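Local structure of putrescine aminotransferase (Halomonas elongata DSM 2581, 6GWI) at residues K99-A104 and N109-T114; L125-R130 and E305-E310; E207-L212 and Y249-V254. The protein probably transfers amino groups from amines such as putrescine to keto acids or aldehydes, using pyridoxal-5'-phosphate as a class-III (fold type I) aminotransferase. All blocks are in the same frame, centred on the assembly; numbering follows the deposited sequence.

How the contacts relate
Contacts 1 and 2 are largely buried and both border the second subunit, whereas contact 3 is only partly buried and is touched by no other chain of the assembly. Contacts 1 and 2 meet where Phe112 CB of strand 108-114 lies 3.8 Å from Met127 CE of helix 117-134. That helix also links contact 2 to contact 3, Val128 packing on Leu252 and Val254. No hydrogen bond crosses any of the three. Contact 1 adds a thiol beside backbone to its apolar packing, contact 2 sets one leucine between two longer chains, and contact 3 turns on a tyrosine ring whose hydroxyl bonds to Glu206.

Contact 1. Residues K99-A104 and N109-T114; sequences KLCDLA and NRVFFT
Cys101 overlaps the backbone of Asn109 and Arg110, its sulfur lying closer to the strand than any other side-chain atom of helix 91-103 in this contact. Cys101 SG comes within 3.3 Å of Asn109 O and is also close to Arg110 N, with no hydrogen bond assigned to either. The torsion that turns SG opposite the carbonyl carbon (chi1 -62°) directs the sulfur at the strand, where the two backbones are nearest: Cys101 CA and Asn109 CA are 5.0 Å apart. A small, weakly polar side chain suits so close an approach, since it can lie against a peptide group without demanding a strong partner.

One residue earlier, Leu100 serves the wider part of the gap. Its CD1 methyl bridges two strand residues, touching Val111 CG2 and lying 4.1 Å from Phe113 CE1, where it meets the phenyl ring obliquely. Val111 CG2 itself sits 4.0 Å above the plane of the Phe113 ring, toward its rim, so that leucine, valine and phenylalanine form one apolar cluster. Ala97 of the same helix extends this cluster over both Val111 and Phe113.

Both ends of the contact also meet other parts of the dimer. Asn109 ND2 is hydrogen-bonded to Asp301, and Asn109 O accepts a hydrogen bond from His14 of the second subunit, whose His15 ring meets Phe113.

The helix and strand segments run at 129° to each other, joined by a short connection. Strand 108-114 pairs antiparallel with strand 295-300 and, on the second subunit, parallel with a strand of that chain. Just beyond it come Ser116, Gly117 and Ser118 of the cofactor pocket: this helix-strand packing belongs to the large PLP-binding domain of a fold type I aminotransferase, at the dimer interface.

Contact 2. Residues L125-R130 and E305-E310; sequences LRMVRR and ETLIEE
Met127 is the first residue of helix 117-134 here to reach helix 301-311: its CG lies 3.9 Å from Leu307 CD1, the two side chains crossing at about a right angle. Beyond CG the methionine chain is extended, and its far end packs against Phe112 of strand 108-114. A flexible, unbranched thioether suits this place, because one chain can serve both a neighbouring helix and the sheet.

Three residues on, Arg130 uses its aliphatic stem. Arg130 CG lies 3.7 Å from Leu307 CD2, placed there by a first torsion that sets CG opposite the backbone N (chi1 177°). The bend at chi2 (64°) then turns the chain, and NH2 makes a hydrogen bond to Gly311 O at the end of the facing helix.

Leu307 therefore divides its two methyls, one for each partner, and Leu134, farther along helix 117-134, also touches it. The contact packs two helices of the large domain together near the dimer interface, where Arg130 touches Gln169 of the second subunit. With no polar bond between the two segments, it depends on apolar fit, while the guanidinium of Arg130 is spent on Gly311 O, just past the segment.

Contact 3. Residues E207-L212 and Y249-V254; sequences EKILEL and YDILLV
Ile209 rests on one face of the Tyr249 ring, its CG2 methyl 4.0 Å from the ring centroid and only 12° off the ring normal. This is a CH-pi contact, for which a branched aliphatic chain is well suited. CG2 is opposite the backbone N and CG1 opposite the carbonyl carbon (chi1 -69°), which sets both branches toward the ring. Ile209 CD1 lies near the rim, 4.0 Å from Tyr249 CD2, and also meets Ile251 CD1.

Leu210 crosses the tyrosine at about a right angle near its hydroxyl, its CD2 oblique to the ring and 3.6 Å from Tyr249 OH. The hydroxyl itself is hydrogen-bonded to Glu206, one residue before the helix segment, so the phenol packs its ring against the helix and keeps a polar partner at its end.

In the next shell, Glu214 touches both Ile209 and Tyr249 from the loop after the helix, while Ile251 lies against Val217 and Phe220 of strand 217-222. Lys208 NZ and Glu211 OE1 form a salt bridge of 2.9 Å on the helix, away from the ring.

Tyr249 opens the short connection from helix 238-248 to strand 252-255, which pairs parallel with strand 217-222 and has Leu253 bonded to Asp279 on its other flank. Glu223 and Asp256 of the cofactor pocket directly follow these two paired strands. Helix 194-212 thus packs against the approach to a strand in the alpha/beta large domain typical of fold type I PLP enzymes.

Contact 1. Residues K99-A104 and N109-T114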
loop_
_atom_site.group_PDB
_atom_site.type_symbol
_atom_site.label_atom_id
_atom_site.label_comp_id
_atom_site.label_asym_id
_atom_site.label_seq_id
_atom_site.Cartn_x
_atom_site.Cartn_y
_atom_site.Cartn_z
ATOM N N LYS B 99 11.272 -12.501 14.510
ATOM C CA LYS B 99 10.335 -12.357 15.617
ATOM C C LYS B 99 8.920 -12.728 15.193
ATOM O O LYS B 99 8.210 -13.438 15.916
ATOM C CB LYS B 99 10.378 -10.919 16.139
ATOM C CG LYS B 99 9.597 -10.679 17.419
ATOM C CD LYS B 99 10.271 -11.369 18.586
ATOM C CE LYS B 99 9.680 -10.938 19.908
ATOM N NZ LYS B 99 10.290 -11.691 21.038
ATOM N N LEU B 100 8.496 -12.264 14.015
ATOM C CA LEU B 100 7.133 -12.517 13.559
ATOM C C LEU B 100 6.878 -14.004 13.370
ATOM O O LEU B 100 5.850 -14.533 13.804
ATOM C CB LEU B 100 6.875 -11.787 12.243
ATOM C CG LEU B 100 6.098 -10.475 12.274
ATOM C CD1 LEU B 100 6.007 -9.944 10.848
ATOM C CD2 LEU B 100 4.716 -10.641 12.891
ATOM N N CYS B 101 7.789 -14.685 12.677
ATOM C CA CYS B 101 7.596 -16.101 12.399
ATOM C C CYS B 101 7.686 -16.930 13.670
ATOM O O CYS B 101 7.026 -17.970 13.773
ATOM C CB CYS B 101 8.615 -16.553 11.357
ATOM S SG CYS B 101 8.413 -15.681 9.774
ATOM N N ASP B 102 8.474 -16.483 14.652
ATOM C CA ASP B 102 8.513 -17.174 15.936
ATOM C C ASP B 102 7.181 -17.057 16.671
ATOM O O ASP B 102 6.801 -17.976 17.406
ATOM C CB ASP B 102 9.650 -16.623 16.796
ATOM C CG ASP B 102 11.023 -16.947 16.228
ATOM O OD1 ASP B 102 11.096 -17.630 15.185
ATOM O OD2 ASP B 102 12.031 -16.511 16.823
ATOM N N LEU B 103 6.450 -15.958 16.468
ATOM C CA LEU B 103 5.145 -15.805 17.097
ATOM C C LEU B 103 4.038 -16.484 16.304
ATOM O O LEU B 103 2.980 -16.782 16.870
ATOM C CB LEU B 103 4.801 -14.322 17.264
ATOM C CG LEU B 103 5.669 -13.491 18.208
ATOM C CD1 LEU B 103 5.409 -12.008 17.991
ATOM C CD2 LEU B 103 5.401 -13.870 19.653
ATOM N N ALA B 104 4.265 -16.756 15.020
ATOM C CA ALA B 104 3.226 -17.327 14.185
ATOM C C ALA B 104 2.962 -18.778 14.581
ATOM O O ALA B 104 3.803 -19.426 15.209
ATOM C CB ALA B 104 3.635 -17.249 12.714
ATOM N N ASN B 109 6.415 -20.086 8.656
ATOM C CA ASN B 109 7.788 -19.728 8.991
ATOM C C ASN B 109 8.394 -18.647 8.100
ATOM O O ASN B 109 9.587 -18.353 8.241
ATOM C CB ASN B 109 8.665 -20.987 8.946
ATOM C CG ASN B 109 8.228 -22.036 9.950
ATOM O OD1 ASN B 109 8.188 -21.776 11.152
ATOM N ND2 ASN B 109 7.899 -23.227 9.462
ATOM N N ARG B 110 7.626 -18.045 7.195
ATOM C CA ARG B 110 8.163 -17.006 6.322
ATOM C C ARG B 110 7.178 -15.851 6.221
ATOM O O ARG B 110 5.979 -16.002 6.466
ATOM C CB ARG B 110 8.492 -17.550 4.924
ATOM C CG ARG B 110 9.697 -18.478 4.917
ATOM C CD ARG B 110 9.728 -19.351 3.683
ATOM N NE ARG B 110 10.763 -20.378 3.776
ATOM C CZ ARG B 110 10.538 -21.659 4.066
ATOM N NH1 ARG B 110 9.308 -22.102 4.298
ATOM N NH2 ARG B 110 11.556 -22.505 4.121
ATOM N N VAL B 111 7.707 -14.679 5.884
ATOM C CA VAL B 111 6.893 -13.480 5.732
ATOM C C VAL B 111 7.338 -12.725 4.488
ATOM O O VAL B 111 8.533 -12.626 4.192
ATOM C CB VAL B 111 6.967 -12.578 6.983
ATOM C CG1 VAL B 111 8.379 -12.058 7.199
ATOM C CG2 VAL B 111 5.974 -11.426 6.861
ATOM N N PHE B 112 6.359 -12.212 3.751
ATOM C CA PHE B 112 6.563 -11.260 2.666
ATOM C C PHE B 112 6.023 -9.917 3.143
ATOM O O PHE B 112 4.846 -9.817 3.506
ATOM C CB PHE B 112 5.845 -11.717 1.397
ATOM C CG PHE B 112 6.175 -10.898 0.179
ATOM C CD1 PHE B 112 5.668 -9.616 0.031
ATOM C CD2 PHE B 112 6.972 -11.417 -0.827
ATOM C CE1 PHE B 112 5.966 -8.860 -1.090
ATOM C CE2 PHE B 112 7.270 -10.665 -1.951
ATOM C CZ PHE B 112 6.764 -9.386 -2.083
ATOM N N PHE B 113 6.876 -8.901 3.167
ATOM C CA PHE B 113 6.483 -7.616 3.726
ATOM C C PHE B 113 5.779 -6.749 2.688
ATOM O O PHE B 113 6.092 -6.787 1.495
ATOM C CB PHE B 113 7.696 -6.872 4.289
ATOM C CG PHE B 113 8.260 -7.496 5.534
ATOM C CD1 PHE B 113 7.524 -7.523 6.707
ATOM C CD2 PHE B 113 9.528 -8.049 5.533
ATOM C CE1 PHE B 113 8.042 -8.097 7.854
ATOM C CE2 PHE B 113 10.048 -8.623 6.675
ATOM C CZ PHE B 113 9.306 -8.643 7.837
ATOM N N THR B 114 4.804 -5.976 3.167
ATOM C CA THR B 114 4.095 -4.991 2.365
ATOM C C THR B 114 3.939 -3.725 3.200
ATOM O O THR B 114 4.414 -3.645 4.338
ATOM C CB THR B 114 2.717 -5.495 1.916
ATOM O OG1 THR B 114 1.853 -5.604 3.053
ATOM C CG2 THR B 114 2.832 -6.846 1.251
#

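Contact 2. Residues L125-R130 and E305-E310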
loop_
_atom_site.group_PDB
_atom_site.type_symbol
_atom_site.label_atom_id
_atom_site.label_comp_id
_atom_site.label_asym_id
_atom_site.label_seq_id
_atom_site.Cartn_x
_atom_site.Cartn_y
_atom_site.Cartn_z
ATOM N N LEU B 125 -3.481 -12.844 -3.064
ATOM C CA LEU B 125 -4.180 -13.274 -4.272
ATOM C C LEU B 125 -3.200 -13.773 -5.327
ATOM O O LEU B 125 -3.429 -14.814 -5.952
ATOM C CB LEU B 125 -5.034 -12.128 -4.815
ATOM C CG LEU B 125 -5.934 -12.424 -6.017
ATOM C CD1 LEU B 125 -6.744 -13.692 -5.814
ATOM C CD2 LEU B 125 -6.872 -11.255 -6.265
ATOM N N ARG B 126 -2.101 -13.043 -5.544
ATOM C CA ARG B 126 -1.124 -13.477 -6.537
ATOM C C ARG B 126 -0.401 -14.735 -6.079
ATOM O O ARG B 126 -0.113 -15.622 -6.890
ATOM C CB ARG B 126 -0.124 -12.361 -6.830
ATOM C CG ARG B 126 -0.725 -11.160 -7.536
ATOM C CD ARG B 126 0.357 -10.185 -7.992
ATOM N NE ARG B 126 1.105 -10.678 -9.149
ATOM C CZ ARG B 126 2.265 -10.171 -9.564
ATOM N NH1 ARG B 126 2.823 -9.161 -8.913
ATOM N NH2 ARG B 126 2.872 -10.678 -10.630
ATOM N N MET B 127 -0.112 -14.841 -4.778
ATOM C CA MET B 127 0.540 -16.037 -4.266
ATOM C C MET B 127 -0.353 -17.260 -4.431
ATOM O O MET B 127 0.113 -18.333 -4.831
ATOM C CB MET B 127 0.903 -15.854 -2.794
ATOM C CG MET B 127 2.204 -15.125 -2.548
ATOM S SD MET B 127 2.563 -15.072 -0.784
ATOM C CE MET B 127 4.175 -14.296 -0.804
ATOM N N VAL B 128 -1.644 -17.115 -4.126
ATOM C CA VAL B 128 -2.566 -18.245 -4.206
ATOM C C VAL B 128 -2.640 -18.769 -5.633
ATOM O O VAL B 128 -2.544 -19.977 -5.879
ATOM C CB VAL B 128 -3.952 -17.834 -3.678
ATOM C CG1 VAL B 128 -5.022 -18.837 -4.093
ATOM C CG2 VAL B 128 -3.916 -17.708 -2.166
ATOM N N ARG B 129 -2.797 -17.864 -6.597
ATOM C CA ARG B 129 -2.997 -18.276 -7.982
ATOM C C ARG B 129 -1.692 -18.713 -8.626
ATOM O O ARG B 129 -1.688 -19.647 -9.436
ATOM C CB ARG B 129 -3.670 -17.134 -8.752
ATOM C CG ARG B 129 -5.176 -17.050 -8.429
ATOM C CD ARG B 129 -5.891 -15.766 -8.885
ATOM N NE ARG B 129 -7.344 -15.904 -8.719
ATOM C CZ ARG B 129 -8.254 -15.002 -9.088
ATOM N NH1 ARG B 129 -7.891 -13.861 -9.657
ATOM N NH2 ARG B 129 -9.543 -15.249 -8.888
ATOM N N ARG B 130 -0.577 -18.091 -8.246
ATOM C CA ARG B 130 0.725 -18.577 -8.677
ATOM C C ARG B 130 0.989 -19.974 -8.131
ATOM O O ARG B 130 1.506 -20.840 -8.845
ATOM C CB ARG B 130 1.806 -17.597 -8.223
ATOM C CG ARG B 130 3.236 -18.011 -8.530
ATOM C CD ARG B 130 3.536 -18.109 -10.028
ATOM N NE ARG B 130 4.967 -18.321 -10.255
ATOM C CZ ARG B 130 5.501 -18.795 -11.379
ATOM N NH1 ARG B 130 4.731 -19.117 -12.410
ATOM N NH2 ARG B 130 6.816 -18.951 -11.468
ATOM N N GLU B 305 7.029 -23.502 0.101
ATOM C CA GLU B 305 7.920 -24.483 -0.512
ATOM C C GLU B 305 7.711 -24.566 -2.019
ATOM O O GLU B 305 8.675 -24.727 -2.775
ATOM C CB GLU B 305 7.713 -25.852 0.134
ATOM C CG GLU B 305 8.427 -26.006 1.468
ATOM C CD GLU B 305 9.937 -25.919 1.345
ATOM O OE1 GLU B 305 10.510 -26.616 0.480
ATOM O OE2 GLU B 305 10.551 -25.146 2.112
ATOM N N THR B 306 6.465 -24.482 -2.478
ATOM C CA THR B 306 6.218 -24.494 -3.915
ATOM C C THR B 306 6.791 -23.244 -4.575
ATOM O O THR B 306 7.490 -23.336 -5.591
ATOM C CB THR B 306 4.721 -24.636 -4.182
ATOM O OG1 THR B 306 4.300 -25.945 -3.778
ATOM C CG2 THR B 306 4.410 -24.449 -5.658
ATOM N N LEU B 307 6.521 -22.065 -4.006
ATOM C CA LEU B 307 7.073 -20.833 -4.565
ATOM C C LEU B 307 8.598 -20.873 -4.594
ATOM O O LEU B 307 9.220 -20.520 -5.603
ATOM C CB LEU B 307 6.592 -19.619 -3.765
ATOM C CG LEU B 307 5.100 -19.282 -3.803
ATOM C CD1 LEU B 307 4.804 -18.053 -2.946
ATOM C CD2 LEU B 307 4.637 -19.056 -5.233
ATOM N N ILE B 308 9.221 -21.313 -3.500
ATOM C CA ILE B 308 10.680 -21.319 -3.439
ATOM C C ILE B 308 11.249 -22.340 -4.417
ATOM O O ILE B 308 12.091 -22.012 -5.261
ATOM C CB ILE B 308 11.156 -21.593 -2.001
ATOM C CG1 ILE B 308 10.751 -20.441 -1.080
ATOM C CG2 ILE B 308 12.672 -21.776 -1.970
ATOM C CD1 ILE B 308 10.936 -20.727 0.386
ATOM N N GLU B 309 10.789 -23.591 -4.324
ATOM C CA GLU B 309 11.429 -24.685 -5.044
ATOM C C GLU B 309 11.048 -24.724 -6.516
ATOM O O GLU B 309 11.840 -25.193 -7.343
ATOM C CB GLU B 309 11.055 -26.023 -4.400
ATOM C CG GLU B 309 11.646 -26.249 -3.019
ATOM C CD GLU B 309 13.157 -26.136 -3.005
ATOM O OE1 GLU B 309 13.695 -25.478 -2.091
ATOM O OE2 GLU B 309 13.805 -26.683 -3.922
ATOM N N GLU B 310 9.851 -24.249 -6.860
ATOM C CA GLU B 310 9.333 -24.366 -8.212
ATOM C C GLU B 310 9.216 -23.036 -8.940
ATOM O O GLU B 310 9.177 -23.030 -10.174
ATOM C CB GLU B 310 7.938 -25.016 -8.191
ATOM C CG GLU B 310 7.798 -26.218 -7.261
ATOM C CD GLU B 310 8.762 -27.344 -7.579
ATOM O OE1 GLU B 310 9.171 -27.471 -8.752
ATOM O OE2 GLU B 310 9.109 -28.102 -6.648
#

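Contact 3. Residues E207-L212 and Y249-V254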
loop_
_atom_site.group_PDB
_atom_site.type_symbol
_atom_site.label_atom_id
_atom_site.label_comp_id
_atom_site.label_asym_id
_atom_site.label_seq_id
_atom_site.Cartn_x
_atom_site.Cartn_y
_atom_site.Cartn_z
ATOM N N GLU B 207 -21.295 -25.756 -0.237
ATOM C CA GLU B 207 -22.196 -25.536 -1.361
ATOM C C GLU B 207 -21.511 -24.726 -2.453
ATOM O O GLU B 207 -21.600 -25.064 -3.639
ATOM C CB GLU B 207 -23.462 -24.819 -0.885
ATOM C CG GLU B 207 -24.297 -25.607 0.114
ATOM C CD GLU B 207 -25.370 -24.761 0.777
ATOM O OE1 GLU B 207 -25.851 -23.800 0.141
ATOM O OE2 GLU B 207 -25.734 -25.059 1.935
ATOM N N LYS B 208 -20.801 -23.664 -2.071
ATOM C CA LYS B 208 -20.148 -22.833 -3.074
ATOM C C LYS B 208 -19.064 -23.623 -3.799
ATOM O O LYS B 208 -18.929 -23.529 -5.025
ATOM C CB LYS B 208 -19.541 -21.596 -2.419
ATOM C CG LYS B 208 -19.215 -20.490 -3.403
ATOM C CD LYS B 208 -20.526 -19.863 -3.859
ATOM C CE LYS B 208 -20.572 -19.487 -5.313
ATOM N NZ LYS B 208 -21.848 -18.750 -5.555
ATOM N N ILE B 209 -18.283 -24.406 -3.048
ATOM C CA ILE B 209 -17.248 -25.250 -3.641
ATOM C C ILE B 209 -17.852 -26.178 -4.688
ATOM O O ILE B 209 -17.355 -26.281 -5.816
ATOM C CB ILE B 209 -16.518 -26.041 -2.536
ATOM C CG1 ILE B 209 -15.686 -25.087 -1.672
ATOM C CG2 ILE B 209 -15.647 -27.144 -3.122
ATOM C CD1 ILE B 209 -15.222 -25.687 -0.359
ATOM N N LEU B 210 -18.930 -26.875 -4.325
ATOM C CA LEU B 210 -19.576 -27.788 -5.260
ATOM C C LEU B 210 -20.241 -27.048 -6.416
ATOM O O LEU B 210 -20.367 -27.607 -7.511
ATOM C CB LEU B 210 -20.588 -28.658 -4.514
ATOM C CG LEU B 210 -19.961 -29.550 -3.438
ATOM C CD1 LEU B 210 -21.027 -30.265 -2.619
ATOM C CD2 LEU B 210 -19.014 -30.558 -4.073
ATOM N N GLU B 211 -20.692 -25.808 -6.197
ATOM C CA GLU B 211 -21.266 -25.036 -7.295
ATOM C C GLU B 211 -20.203 -24.668 -8.324
ATOM O O GLU B 211 -20.450 -24.732 -9.534
ATOM C CB GLU B 211 -21.943 -23.773 -6.760
ATOM C CG GLU B 211 -22.425 -22.816 -7.848
ATOM C CD GLU B 211 -22.935 -21.499 -7.292
ATOM O OE1 GLU B 211 -22.973 -21.349 -6.052
ATOM O OE2 GLU B 211 -23.293 -20.614 -8.096
ATOM N N LEU B 212 -19.027 -24.248 -7.861
ATOM C CA LEU B 212 -17.946 -23.900 -8.773
ATOM C C LEU B 212 -17.195 -25.135 -9.250
ATOM O O LEU B 212 -16.679 -25.150 -10.374
ATOM C CB LEU B 212 -16.979 -22.938 -8.083
ATOM C CG LEU B 212 -17.557 -21.598 -7.624
ATOM C CD1 LEU B 212 -16.595 -20.936 -6.639
ATOM C CD2 LEU B 212 -17.864 -20.667 -8.795
ATOM N N TYR B 249 -11.696 -30.993 0.980
ATOM C CA TYR B 249 -11.320 -30.415 -0.304
ATOM C C TYR B 249 -9.906 -29.859 -0.238
ATOM O O TYR B 249 -9.445 -29.411 0.814
ATOM C CB TYR B 249 -12.311 -29.311 -0.702
ATOM C CG TYR B 249 -13.738 -29.810 -0.728
ATOM C CD1 TYR B 249 -14.210 -30.562 -1.793
ATOM C CD2 TYR B 249 -14.603 -29.550 0.326
ATOM C CE1 TYR B 249 -15.508 -31.035 -1.813
ATOM C CE2 TYR B 249 -15.904 -30.016 0.314
ATOM C CZ TYR B 249 -16.349 -30.761 -0.756
ATOM O OH TYR B 249 -17.642 -31.225 -0.769
ATOM N N ASP B 250 -9.217 -29.892 -1.382
ATOM C CA ASP B 250 -7.832 -29.422 -1.483
ATOM C C ASP B 250 -7.869 -27.935 -1.831
ATOM O O ASP B 250 -7.763 -27.520 -2.988
ATOM C CB ASP B 250 -7.064 -30.239 -2.513
ATOM C CG ASP B 250 -5.573 -29.974 -2.470
ATOM O OD1 ASP B 250 -5.105 -29.352 -1.494
ATOM O OD2 ASP B 250 -4.868 -30.396 -3.412
ATOM N N ILE B 251 -8.020 -27.120 -0.792
ATOM C CA ILE B 251 -8.200 -25.680 -0.928
ATOM C C ILE B 251 -7.352 -24.983 0.123
ATOM O O ILE B 251 -7.206 -25.480 1.243
ATOM C CB ILE B 251 -9.696 -25.326 -0.767
ATOM C CG1 ILE B 251 -9.931 -23.821 -0.850
ATOM C CG2 ILE B 251 -10.216 -25.890 0.561
ATOM C CD1 ILE B 251 -11.383 -23.418 -0.622
ATOM N N LEU B 252 -6.784 -23.835 -0.236
ATOM C CA LEU B 252 -5.987 -23.073 0.713
ATOM C C LEU B 252 -6.892 -22.271 1.640
ATOM O O LEU B 252 -7.959 -21.791 1.244
ATOM C CB LEU B 252 -5.032 -22.130 -0.017
ATOM C CG LEU B 252 -3.984 -22.773 -0.923
ATOM C CD1 LEU B 252 -3.226 -21.701 -1.680
ATOM C CD2 LEU B 252 -3.016 -23.624 -0.115
ATOM N N LEU B 253 -6.434 -22.091 2.875
ATOM C CA LEU B 253 -7.118 -21.263 3.859
ATOM C C LEU B 253 -6.324 -19.980 4.051
ATOM O O LEU B 253 -5.143 -20.027 4.410
ATOM C CB LEU B 253 -7.270 -21.995 5.193
ATOM C CG LEU B 253 -7.846 -21.171 6.347
ATOM C CD1 LEU B 253 -9.237 -20.673 6.035
ATOM C CD2 LEU B 253 -7.860 -21.991 7.629
ATOM N N VAL B 254 -6.975 -18.846 3.813
ATOM C CA VAL B 254 -6.404 -17.533 4.085
ATOM C C VAL B 254 -7.179 -16.935 5.251
ATOM O O VAL B 254 -8.374 -16.635 5.127
ATOM C CB VAL B 254 -6.459 -16.609 2.862
ATOM C CG1 VAL B 254 -5.804 -15.266 3.185
ATOM C CG2 VAL B 254 -5.790 -17.264 1.665
#